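Local coordinates for protein ACDH-11, isoform b (Caenorhabditis elegans, PDB 4Y9J), which belongs to the acyl-CoA dehydrogenase family of flavoproteins and holds flavin-adenine dinucleotide and the ligand UCC in its pockets, at residues G109-G114 with A147-A152; G325-I330 with G407-P412; L468-R473 with R533-A538. All blocks are in the same frame, centred on the assembly; numbering follows the deposited sequence.

Contact 1 of 3, residues G109-G114 with A147-A152; sequences GVISIG and AMTDGA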
loop_
_atom_site.group_PDB
_atom_site.type_symbol
_atom_site.label_atom_id
_atom_site.label_comp_id
_atom_site.label_asym_id
_atom_site.label_seq_id
_atom_site.Cartn_x
_atom_site.Cartn_y
_atom_site.Cartn_z
ATOM N N GLY B 109 -22.344 -2.241 -28.249
ATOM C CA GLY B 109 -23.548 -1.408 -28.349
ATOM C C GLY B 109 -24.380 -1.433 -27.117
ATOM O O GLY B 109 -25.561 -1.280 -27.186
ATOM N N VAL B 110 -23.754 -1.544 -25.929
ATOM C CA VAL B 110 -24.507 -1.500 -24.730
ATOM C C VAL B 110 -25.367 -0.235 -24.589
ATOM O O VAL B 110 -26.434 -0.289 -23.974
ATOM C CB VAL B 110 -23.535 -1.656 -23.534
ATOM C CG1 VAL B 110 -24.168 -1.190 -22.298
ATOM C CG2 VAL B 110 -23.040 -3.084 -23.496
ATOM N N ILE B 111 -24.901 0.885 -25.141
ATOM C CA ILE B 111 -25.696 2.110 -25.309
ATOM C C ILE B 111 -26.398 2.095 -26.676
ATOM O O ILE B 111 -27.606 2.348 -26.746
ATOM C CB ILE B 111 -24.819 3.396 -25.269
ATOM C CG1 ILE B 111 -23.990 3.428 -23.974
ATOM C CG2 ILE B 111 -25.697 4.670 -25.341
ATOM C CD1 ILE B 111 -24.800 3.208 -22.740
ATOM N N SER B 112 -25.664 1.820 -27.754
ATOM C CA SER B 112 -26.207 1.962 -29.100
ATOM C C SER B 112 -27.464 1.200 -29.344
ATOM O O SER B 112 -28.337 1.639 -30.097
ATOM C CB SER B 112 -25.191 1.507 -30.199
ATOM O OG SER B 112 -23.920 1.898 -29.762
ATOM N N ILE B 113 -27.492 -0.025 -28.875
ATOM C CA ILE B 113 -28.653 -0.893 -29.095
ATOM C C ILE B 113 -29.930 -0.159 -28.641
ATOM O O ILE B 113 -30.957 -0.235 -29.335
ATOM C CB ILE B 113 -28.444 -2.292 -28.437
ATOM C CG1 ILE B 113 -27.433 -3.124 -29.256
ATOM C CG2 ILE B 113 -29.745 -3.085 -28.304
ATOM C CD1 ILE B 113 -26.784 -4.241 -28.448
ATOM N N GLY B 114 -29.897 0.546 -27.516
ATOM C CA GLY B 114 -31.072 1.241 -27.016
ATOM C C GLY B 114 -31.660 2.314 -27.898
ATOM O O GLY B 114 -32.828 2.673 -27.730
ATOM N N ALA B 147 -24.918 3.589 -17.325
ATOM C CA ALA B 147 -26.220 4.126 -16.893
ATOM C C ALA B 147 -26.347 5.614 -17.185
ATOM O O ALA B 147 -27.347 6.058 -17.729
ATOM C CB ALA B 147 -26.488 3.878 -15.447
ATOM N N MET B 148 -25.337 6.350 -16.756
ATOM C CA MET B 148 -25.311 7.768 -16.885
ATOM C C MET B 148 -25.211 8.199 -18.345
ATOM O O MET B 148 -25.749 9.249 -18.677
ATOM C CB MET B 148 -24.205 8.377 -16.084
ATOM C CG MET B 148 -24.435 8.249 -14.614
ATOM S SD MET B 148 -23.208 9.081 -13.578
ATOM C CE MET B 148 -21.734 8.289 -14.045
ATOM N N THR B 149 -24.544 7.381 -19.169
ATOM C CA THR B 149 -24.377 7.667 -20.584
ATOM C C THR B 149 -25.751 7.536 -21.270
ATOM O O THR B 149 -26.150 8.409 -22.048
ATOM C CB THR B 149 -23.301 6.755 -21.193
ATOM O OG1 THR B 149 -22.020 7.038 -20.535
ATOM C CG2 THR B 149 -23.236 6.843 -22.686
ATOM N N ASP B 150 -26.472 6.474 -20.953
ATOM C CA ASP B 150 -27.823 6.223 -21.513
ATOM C C ASP B 150 -28.763 7.335 -21.077
ATOM O O ASP B 150 -29.472 7.911 -21.866
ATOM C CB ASP B 150 -28.266 4.839 -21.030
ATOM C CG ASP B 150 -29.517 4.281 -21.718
ATOM O OD1 ASP B 150 -30.145 5.017 -22.492
ATOM O OD2 ASP B 150 -29.904 3.084 -21.426
ATOM N N GLY B 151 -28.670 7.714 -19.817
ATOM C CA GLY B 151 -29.497 8.765 -19.264
ATOM C C GLY B 151 -29.219 10.117 -19.895
ATOM O O GLY B 151 -30.150 10.878 -20.143
ATOM N N ALA B 152 -27.946 10.393 -20.198
ATOM C CA ALA B 152 -27.562 11.586 -20.891
ATOM C C ALA B 152 -28.134 11.658 -22.297
ATOM O O ALA B 152 -28.621 12.718 -22.716
ATOM C CB ALA B 152 -26.019 11.705 -20.986
#

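Contact 2 of 3, residues G325-I330 with G407-P412; sequences GYMRRI and GKQAVP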
loop_
_atom_site.group_PDB
_atom_site.type_symbol
_atom_site.label_atom_id
_atom_site.label_comp_id
_atom_site.label_asym_id
_atom_site.label_seq_id
_atom_site.Cartn_x
_atom_site.Cartn_y
_atom_site.Cartn_z
ATOM N N GLY B 325 -28.762 -8.258 -11.328
ATOM C CA GLY B 325 -27.524 -8.881 -11.770
ATOM C C GLY B 325 -26.724 -9.540 -10.614
ATOM O O GLY B 325 -26.305 -10.722 -10.738
ATOM N N TYR B 326 -26.641 -8.845 -9.501
ATOM C CA TYR B 326 -25.955 -9.373 -8.302
ATOM C C TYR B 326 -26.719 -10.543 -7.672
ATOM O O TYR B 326 -26.107 -11.542 -7.259
ATOM C CB TYR B 326 -25.722 -8.281 -7.273
ATOM C CG TYR B 326 -24.759 -7.216 -7.759
ATOM C CD1 TYR B 326 -23.520 -7.553 -8.217
ATOM C CD2 TYR B 326 -25.096 -5.866 -7.756
ATOM C CE1 TYR B 326 -22.632 -6.591 -8.670
ATOM C CE2 TYR B 326 -24.201 -4.899 -8.184
ATOM C CZ TYR B 326 -22.974 -5.278 -8.650
ATOM O OH TYR B 326 -22.056 -4.395 -9.179
ATOM N N MET B 327 -28.043 -10.412 -7.622
ATOM C CA MET B 327 -28.906 -11.480 -7.115
ATOM C C MET B 327 -28.771 -12.745 -7.963
ATOM O O MET B 327 -28.492 -13.847 -7.465
ATOM C CB MET B 327 -30.339 -10.999 -7.037
ATOM C CG MET B 327 -30.549 -9.862 -6.053
ATOM S SD MET B 327 -32.046 -8.813 -6.265
ATOM C CE MET B 327 -33.230 -10.050 -6.121
ATOM N N ARG B 328 -28.904 -12.606 -9.266
ATOM C CA ARG B 328 -28.748 -13.756 -10.162
ATOM C C ARG B 328 -27.330 -14.308 -10.102
ATOM O O ARG B 328 -27.151 -15.541 -10.114
ATOM C CB ARG B 328 -29.108 -13.366 -11.580
ATOM C CG ARG B 328 -28.732 -14.394 -12.683
ATOM C CD ARG B 328 -29.377 -15.739 -12.519
ATOM N NE ARG B 328 -30.841 -15.605 -12.497
ATOM C CZ ARG B 328 -31.685 -16.264 -11.724
ATOM N NH1 ARG B 328 -31.232 -17.149 -10.833
ATOM N NH2 ARG B 328 -33.009 -16.047 -11.844
ATOM N N ARG B 329 -26.325 -13.445 -10.077
ATOM C CA ARG B 329 -24.949 -13.932 -10.066
ATOM C C ARG B 329 -24.663 -14.841 -8.811
ATOM O O ARG B 329 -24.135 -15.932 -8.934
ATOM C CB ARG B 329 -23.935 -12.774 -10.185
ATOM C CG ARG B 329 -22.480 -13.186 -10.083
ATOM C CD ARG B 329 -22.114 -14.168 -11.188
ATOM N NE ARG B 329 -22.220 -13.587 -12.552
ATOM C CZ ARG B 329 -21.245 -12.911 -13.166
ATOM N NH1 ARG B 329 -20.115 -12.618 -12.535
ATOM N NH2 ARG B 329 -21.442 -12.451 -14.400
ATOM N N ILE B 330 -25.052 -14.379 -7.648
ATOM C CA ILE B 330 -24.806 -15.128 -6.441
ATOM C C ILE B 330 -25.549 -16.430 -6.465
ATOM O O ILE B 330 -24.999 -17.427 -6.070
ATOM C CB ILE B 330 -24.962 -14.283 -5.164
ATOM C CG1 ILE B 330 -24.230 -14.953 -3.981
ATOM C CG2 ILE B 330 -26.414 -14.141 -4.790
ATOM C CD1 ILE B 330 -22.732 -15.032 -4.180
ATOM N N GLY B 407 -33.725 -2.974 -5.217
ATOM C CA GLY B 407 -32.722 -2.353 -4.407
ATOM C C GLY B 407 -32.657 -2.887 -3.011
ATOM O O GLY B 407 -31.593 -3.114 -2.444
ATOM N N LYS B 408 -33.836 -3.068 -2.444
ATOM C CA LYS B 408 -33.957 -3.465 -1.074
ATOM C C LYS B 408 -33.893 -4.991 -0.963
ATOM O O LYS B 408 -33.495 -5.511 0.065
ATOM C CB LYS B 408 -35.220 -2.875 -0.488
ATOM C CG LYS B 408 -35.477 -3.126 0.969
ATOM C CD LYS B 408 -34.279 -2.856 1.867
ATOM C CE LYS B 408 -33.812 -1.405 1.766
ATOM N NZ LYS B 408 -32.646 -1.079 2.553
ATOM N N GLN B 409 -34.279 -5.721 -1.995
ATOM C CA GLN B 409 -34.024 -7.163 -2.052
ATOM C C GLN B 409 -32.521 -7.559 -2.071
ATOM O O GLN B 409 -32.180 -8.601 -1.563
ATOM C CB GLN B 409 -34.650 -7.796 -3.269
ATOM C CG GLN B 409 -36.145 -7.884 -3.275
ATOM C CD GLN B 409 -36.596 -8.488 -4.572
ATOM O OE1 GLN B 409 -36.311 -7.938 -5.634
ATOM N NE2 GLN B 409 -37.276 -9.608 -4.502
ATOM N N ALA B 410 -31.676 -6.726 -2.648
ATOM C CA ALA B 410 -30.353 -7.143 -3.132
ATOM C C ALA B 410 -29.379 -7.513 -1.983
ATOM O O ALA B 410 -28.802 -8.577 -2.027
ATOM C CB ALA B 410 -29.713 -6.065 -3.992
ATOM N N VAL B 411 -29.229 -6.665 -0.974
ATOM C CA VAL B 411 -28.248 -6.978 0.057
ATOM C C VAL B 411 -28.634 -8.208 0.879
ATOM O O VAL B 411 -27.833 -9.088 1.022
ATOM C CB VAL B 411 -27.883 -5.790 0.949
ATOM C CG1 VAL B 411 -26.976 -6.218 2.109
ATOM C CG2 VAL B 411 -27.157 -4.700 0.119
ATOM N N PRO B 412 -29.878 -8.302 1.372
ATOM C CA PRO B 412 -30.146 -9.556 2.075
ATOM C C PRO B 412 -30.035 -10.812 1.220
ATOM O O PRO B 412 -29.646 -11.851 1.768
ATOM C CB PRO B 412 -31.587 -9.411 2.555
ATOM C CG PRO B 412 -31.793 -7.914 2.620
ATOM C CD PRO B 412 -30.983 -7.333 1.496
#

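Contact 3 of 3, residues L468-R473 with R533-A538; sequences LAFGKR and RIYSGA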
loop_
_atom_site.group_PDB
_atom_site.type_symbol
_atom_site.label_atom_id
_atom_site.label_comp_id
_atom_site.label_asym_id
_atom_site.label_seq_id
_atom_site.Cartn_x
_atom_site.Cartn_y
_atom_site.Cartn_z
ATOM N N LEU B 468 -56.351 3.556 -10.679
ATOM C CA LEU B 468 -57.234 2.913 -11.664
ATOM C C LEU B 468 -56.446 2.187 -12.779
ATOM O O LEU B 468 -56.703 0.999 -13.144
ATOM C CB LEU B 468 -58.115 3.965 -12.324
ATOM C CG LEU B 468 -59.005 3.381 -13.412
ATOM C CD1 LEU B 468 -59.997 2.394 -12.806
ATOM C CD2 LEU B 468 -59.762 4.457 -14.219
ATOM N N ALA B 469 -55.495 2.941 -13.328
ATOM C CA ALA B 469 -54.606 2.430 -14.356
ATOM C C ALA B 469 -53.846 1.185 -13.913
ATOM O O ALA B 469 -53.770 0.196 -14.656
ATOM C CB ALA B 469 -53.606 3.510 -14.734
ATOM N N PHE B 470 -53.308 1.225 -12.694
ATOM C CA PHE B 470 -52.636 0.065 -12.166
ATOM C C PHE B 470 -53.603 -1.118 -12.098
ATOM O O PHE B 470 -53.249 -2.238 -12.505
ATOM C CB PHE B 470 -52.091 0.411 -10.774
ATOM C CG PHE B 470 -51.381 -0.719 -10.086
ATOM C CD1 PHE B 470 -50.349 -1.387 -10.705
ATOM C CD2 PHE B 470 -51.741 -1.088 -8.773
ATOM C CE1 PHE B 470 -49.670 -2.404 -10.034
ATOM C CE2 PHE B 470 -51.098 -2.116 -8.121
ATOM C CZ PHE B 470 -50.048 -2.765 -8.755
ATOM N N GLY B 471 -54.828 -0.867 -11.592
ATOM C CA GLY B 471 -55.854 -1.916 -11.509
ATOM C C GLY B 471 -56.161 -2.534 -12.911
ATOM O O GLY B 471 -56.313 -3.784 -13.095
ATOM N N LYS B 472 -56.248 -1.650 -13.905
ATOM C CA LYS B 472 -56.436 -2.087 -15.307
ATOM C C LYS B 472 -55.299 -2.963 -15.823
ATOM O O LYS B 472 -55.566 -4.034 -16.395
ATOM C CB LYS B 472 -56.567 -0.898 -16.235
ATOM C CG LYS B 472 -57.877 -0.200 -16.050
ATOM C CD LYS B 472 -58.027 0.970 -16.976
ATOM C CE LYS B 472 -59.418 1.516 -16.745
ATOM N NZ LYS B 472 -59.598 2.707 -17.597
ATOM N N ARG B 473 -54.043 -2.534 -15.606
ATOM C CA ARG B 473 -52.883 -3.363 -15.977
ATOM C C ARG B 473 -52.908 -4.745 -15.278
ATOM O O ARG B 473 -52.774 -5.808 -15.920
ATOM C CB ARG B 473 -51.560 -2.597 -15.734
ATOM C CG ARG B 473 -50.270 -3.322 -16.156
ATOM C CD ARG B 473 -50.266 -3.688 -17.629
ATOM N NE ARG B 473 -49.112 -4.489 -18.039
ATOM C CZ ARG B 473 -49.181 -5.538 -18.859
ATOM N NH1 ARG B 473 -50.323 -5.936 -19.346
ATOM N NH2 ARG B 473 -48.097 -6.194 -19.210
ATOM N N ARG B 533 -45.100 -6.014 -5.324
ATOM C CA ARG B 533 -45.440 -7.428 -5.210
ATOM C C ARG B 533 -46.681 -7.804 -6.020
ATOM O O ARG B 533 -46.755 -8.909 -6.538
ATOM C CB ARG B 533 -45.638 -7.794 -3.760
ATOM C CG ARG B 533 -44.337 -7.674 -2.976
ATOM C CD ARG B 533 -44.429 -7.988 -1.497
ATOM N NE ARG B 533 -45.321 -7.068 -0.762
ATOM C CZ ARG B 533 -45.071 -6.405 0.385
ATOM N NH1 ARG B 533 -43.858 -6.540 1.022
ATOM N NH2 ARG B 533 -46.083 -5.619 0.894
ATOM N N ILE B 534 -47.684 -6.934 -6.034
ATOM C CA ILE B 534 -48.885 -7.146 -6.829
ATOM C C ILE B 534 -48.504 -7.243 -8.304
ATOM O O ILE B 534 -48.958 -8.147 -9.030
ATOM C CB ILE B 534 -49.940 -6.022 -6.586
ATOM C CG1 ILE B 534 -50.538 -6.218 -5.172
ATOM C CG2 ILE B 534 -51.069 -6.052 -7.652
ATOM C CD1 ILE B 534 -51.437 -5.098 -4.700
ATOM N N TYR B 535 -47.730 -6.269 -8.743
ATOM C CA TYR B 535 -47.365 -6.170 -10.156
ATOM C C TYR B 535 -46.522 -7.393 -10.523
ATOM O O TYR B 535 -46.778 -8.048 -11.556
ATOM C CB TYR B 535 -46.609 -4.850 -10.390
ATOM C CG TYR B 535 -46.737 -4.242 -11.764
ATOM C CD1 TYR B 535 -46.966 -5.021 -12.896
ATOM C CD2 TYR B 535 -46.544 -2.855 -11.936
ATOM C CE1 TYR B 535 -47.089 -4.415 -14.176
ATOM C CE2 TYR B 535 -46.643 -2.246 -13.187
ATOM C CZ TYR B 535 -46.854 -3.013 -14.297
ATOM O OH TYR B 535 -46.895 -2.387 -15.502
ATOM N N SER B 536 -45.571 -7.745 -9.657
ATOM C CA SER B 536 -44.631 -8.846 -9.933
ATOM C C SER B 536 -45.405 -10.185 -9.956
ATOM O O SER B 536 -45.186 -11.061 -10.829
ATOM C CB SER B 536 -43.480 -8.897 -8.921
ATOM O OG SER B 536 -42.633 -7.762 -9.030
ATOM N N GLY B 537 -46.338 -10.346 -9.024
ATOM C CA GLY B 537 -47.110 -11.561 -8.986
ATOM C C GLY B 537 -47.929 -11.794 -10.234
ATOM O O GLY B 537 -48.049 -12.929 -10.769
ATOM N N ALA B 538 -48.608 -10.735 -10.642
ATOM C CA ALA B 538 -49.457 -10.811 -11.850
ATOM C C ALA B 538 -48.628 -11.157 -13.109
ATOM O O ALA B 538 -49.083 -11.915 -13.986
ATOM C CB ALA B 538 -50.122 -9.470 -12.058
#

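Contact 1 of 3, residues G109-G114 with A147-A152
I111 reaches from the loop after helix 96-107 onto helix 143-158 and meets T149 and D150, inside the region that matches the AidB-type N-terminal domain of the acyl-CoA dehydrogenase family. The loop begins with a Schellman motif: G109 closes helix 96-107 with positive phi, a conformation that favours glycine. The chain then takes helical angles without regular helical bonding, and I111 faces the neighbouring helix. Its CA lies 6.0 Å from CA of D150, close enough for the isoleucine side chain to reach the helix backbone.

The CG1 branch of I111 stands beside the backbone N (chi1 -55°), and its methylene meets the methyl CG2 of T149 at 3.7 Å, the two side chains crossing at about a right angle. CD1 continues over the helix to the backbone, 4.1 Å from N of D150, and also lies 4.2 Å from CB of D150. Beta-branched residues suit both sides. Isoleucine offers a broad apolar surface, while threonine turns its methyl to the contact and its hydroxyl to other partners, bonding to the carbonyl of P145 and to N of S186.

From the D150 side chain it is CB that meets I111; the carboxylate is bound by R125 and Y115 at OD1 and by Q128 at OD2. The buried charge is thus compensated. One turn earlier, A147 touches the bound UCC, so the loop packs on the helix that helps line this pocket. On that helix, CG2 of T149 meets both CG1 and, at 4.0 Å, CD1 of I111.

Contact 2 of 3, residues G325-I330 with G407-P412
M327 has its CG beside the backbone N (chi1 -64°), continues nearly extended at chi2, and bends at chi3 (59°), which carries its terminal methyl over to Q409. On the other helix, Q409 likewise has CG beside the backbone N (chi1 -70°) and is extended beyond it. The two side chains cross at about a right angle.

The contact joins helix 304-338 to helix 389-419 in the largely helical C-terminal domain of the acyl-CoA dehydrogenase fold. The helices come near enough for CA of M327 to lie 6.1 Å from CA of A410. Alanine suits this place because its small side chain lets the methionine reach the backbone: SD of M327 sits 3.9 Å from CA of A410 and 4.3 Å from its CB. Beyond the sulfur, CE of M327 packs 3.9 Å from CB of Q409 and 3.8 Å from its OE1. Flexible and unbranched, methionine can lie against both A410 and Q409, and M413 and T365 also touch it.

The amide of Q409 is held by helix 352-383, with OE1 bonded to the hydroxyl of S368 and NE2 to the carbonyl of D364. These bonds tie down both ends of the amide. Behind the contact, P412 packs on P412 of the second subunit. No hydrogen bond joins the two segments, so their cohesion comes from dispersion and close fit, with the glutamine's polar end satisfied by a third helix.

Contact 3 of 3, residues L468-R473 with R533-A538
Helices 466-478 and 524-545 run nearly parallel through the segments 468-473 and 533-538, their N-to-C directions 21° apart and their axes 11.1 Å from each other at closest approach. CA of F470 and CA of Y535 form the nearest pair, still 8.4 Å apart, a spacing that calls for large side chains to bridge it.

F470 spans much of that gap. Its CG is anti to the backbone N (chi1 179°), which sends the ring out between I534 and Y535. The aromatic pair is an offset edge-to-face one: the edge of F470 is directed toward the face of Y535, with centroids 5.7 Å apart and planes at 60°. CE1 of F470 comes 3.7 Å from CD2 of Y535, while CZ touches the methyl CG2 of I534 at 3.6 Å. Phenylalanine suits the site as a flat, wholly apolar group, and isoleucine supplies a compact branch to pack against it. L499 of helix 486-512 adds to the surroundings of F470.

R473, one turn on, uses its aliphatic part. Its first torsion, with CG opposite the backbone N, lays CG 3.6 Å from OH of Y535, and a bend at chi2 redirects the chain beyond. Its guanidinium stands almost perpendicular to the tyrosine ring, with the hydroxyl at its edge but no hydrogen bond between them. Both polar groups turn instead to E374 of helix 352-383, whose OE2 takes a salt bridge from NE of R473 and a hydrogen bond with OH of Y535.

Aromatic and aliphatic packing inside, with a shared carboxylate beside it, joins two helices of the ACDH-11 C-terminal domain-like region, and E374 ties that region to the acyl-CoA dehydrogenase C-terminal domain.

The three contacts follow one another along the chain, each closing before the next opens, and each belongs to a different part of the protein: the AidB-like N-terminal domain, the acyl-CoA dehydrogenase C-terminal domain, and the ACDH-11 C-terminal domain-like region. Centres of contacts 1 and 2 are about 22 Å apart, those of 2 and 3 about 23 Å, and those of 1 and 3 about 28 Å; none touches another. Helices connect them nonetheless. Helix 304-338 carries one side of contact 2 and also packs on A147 and D150 of contact 1. Helix 389-419 gives contact 2 its other side and meets A469 and Y535 of contact 3. These shared helices link the three regions through direct packing.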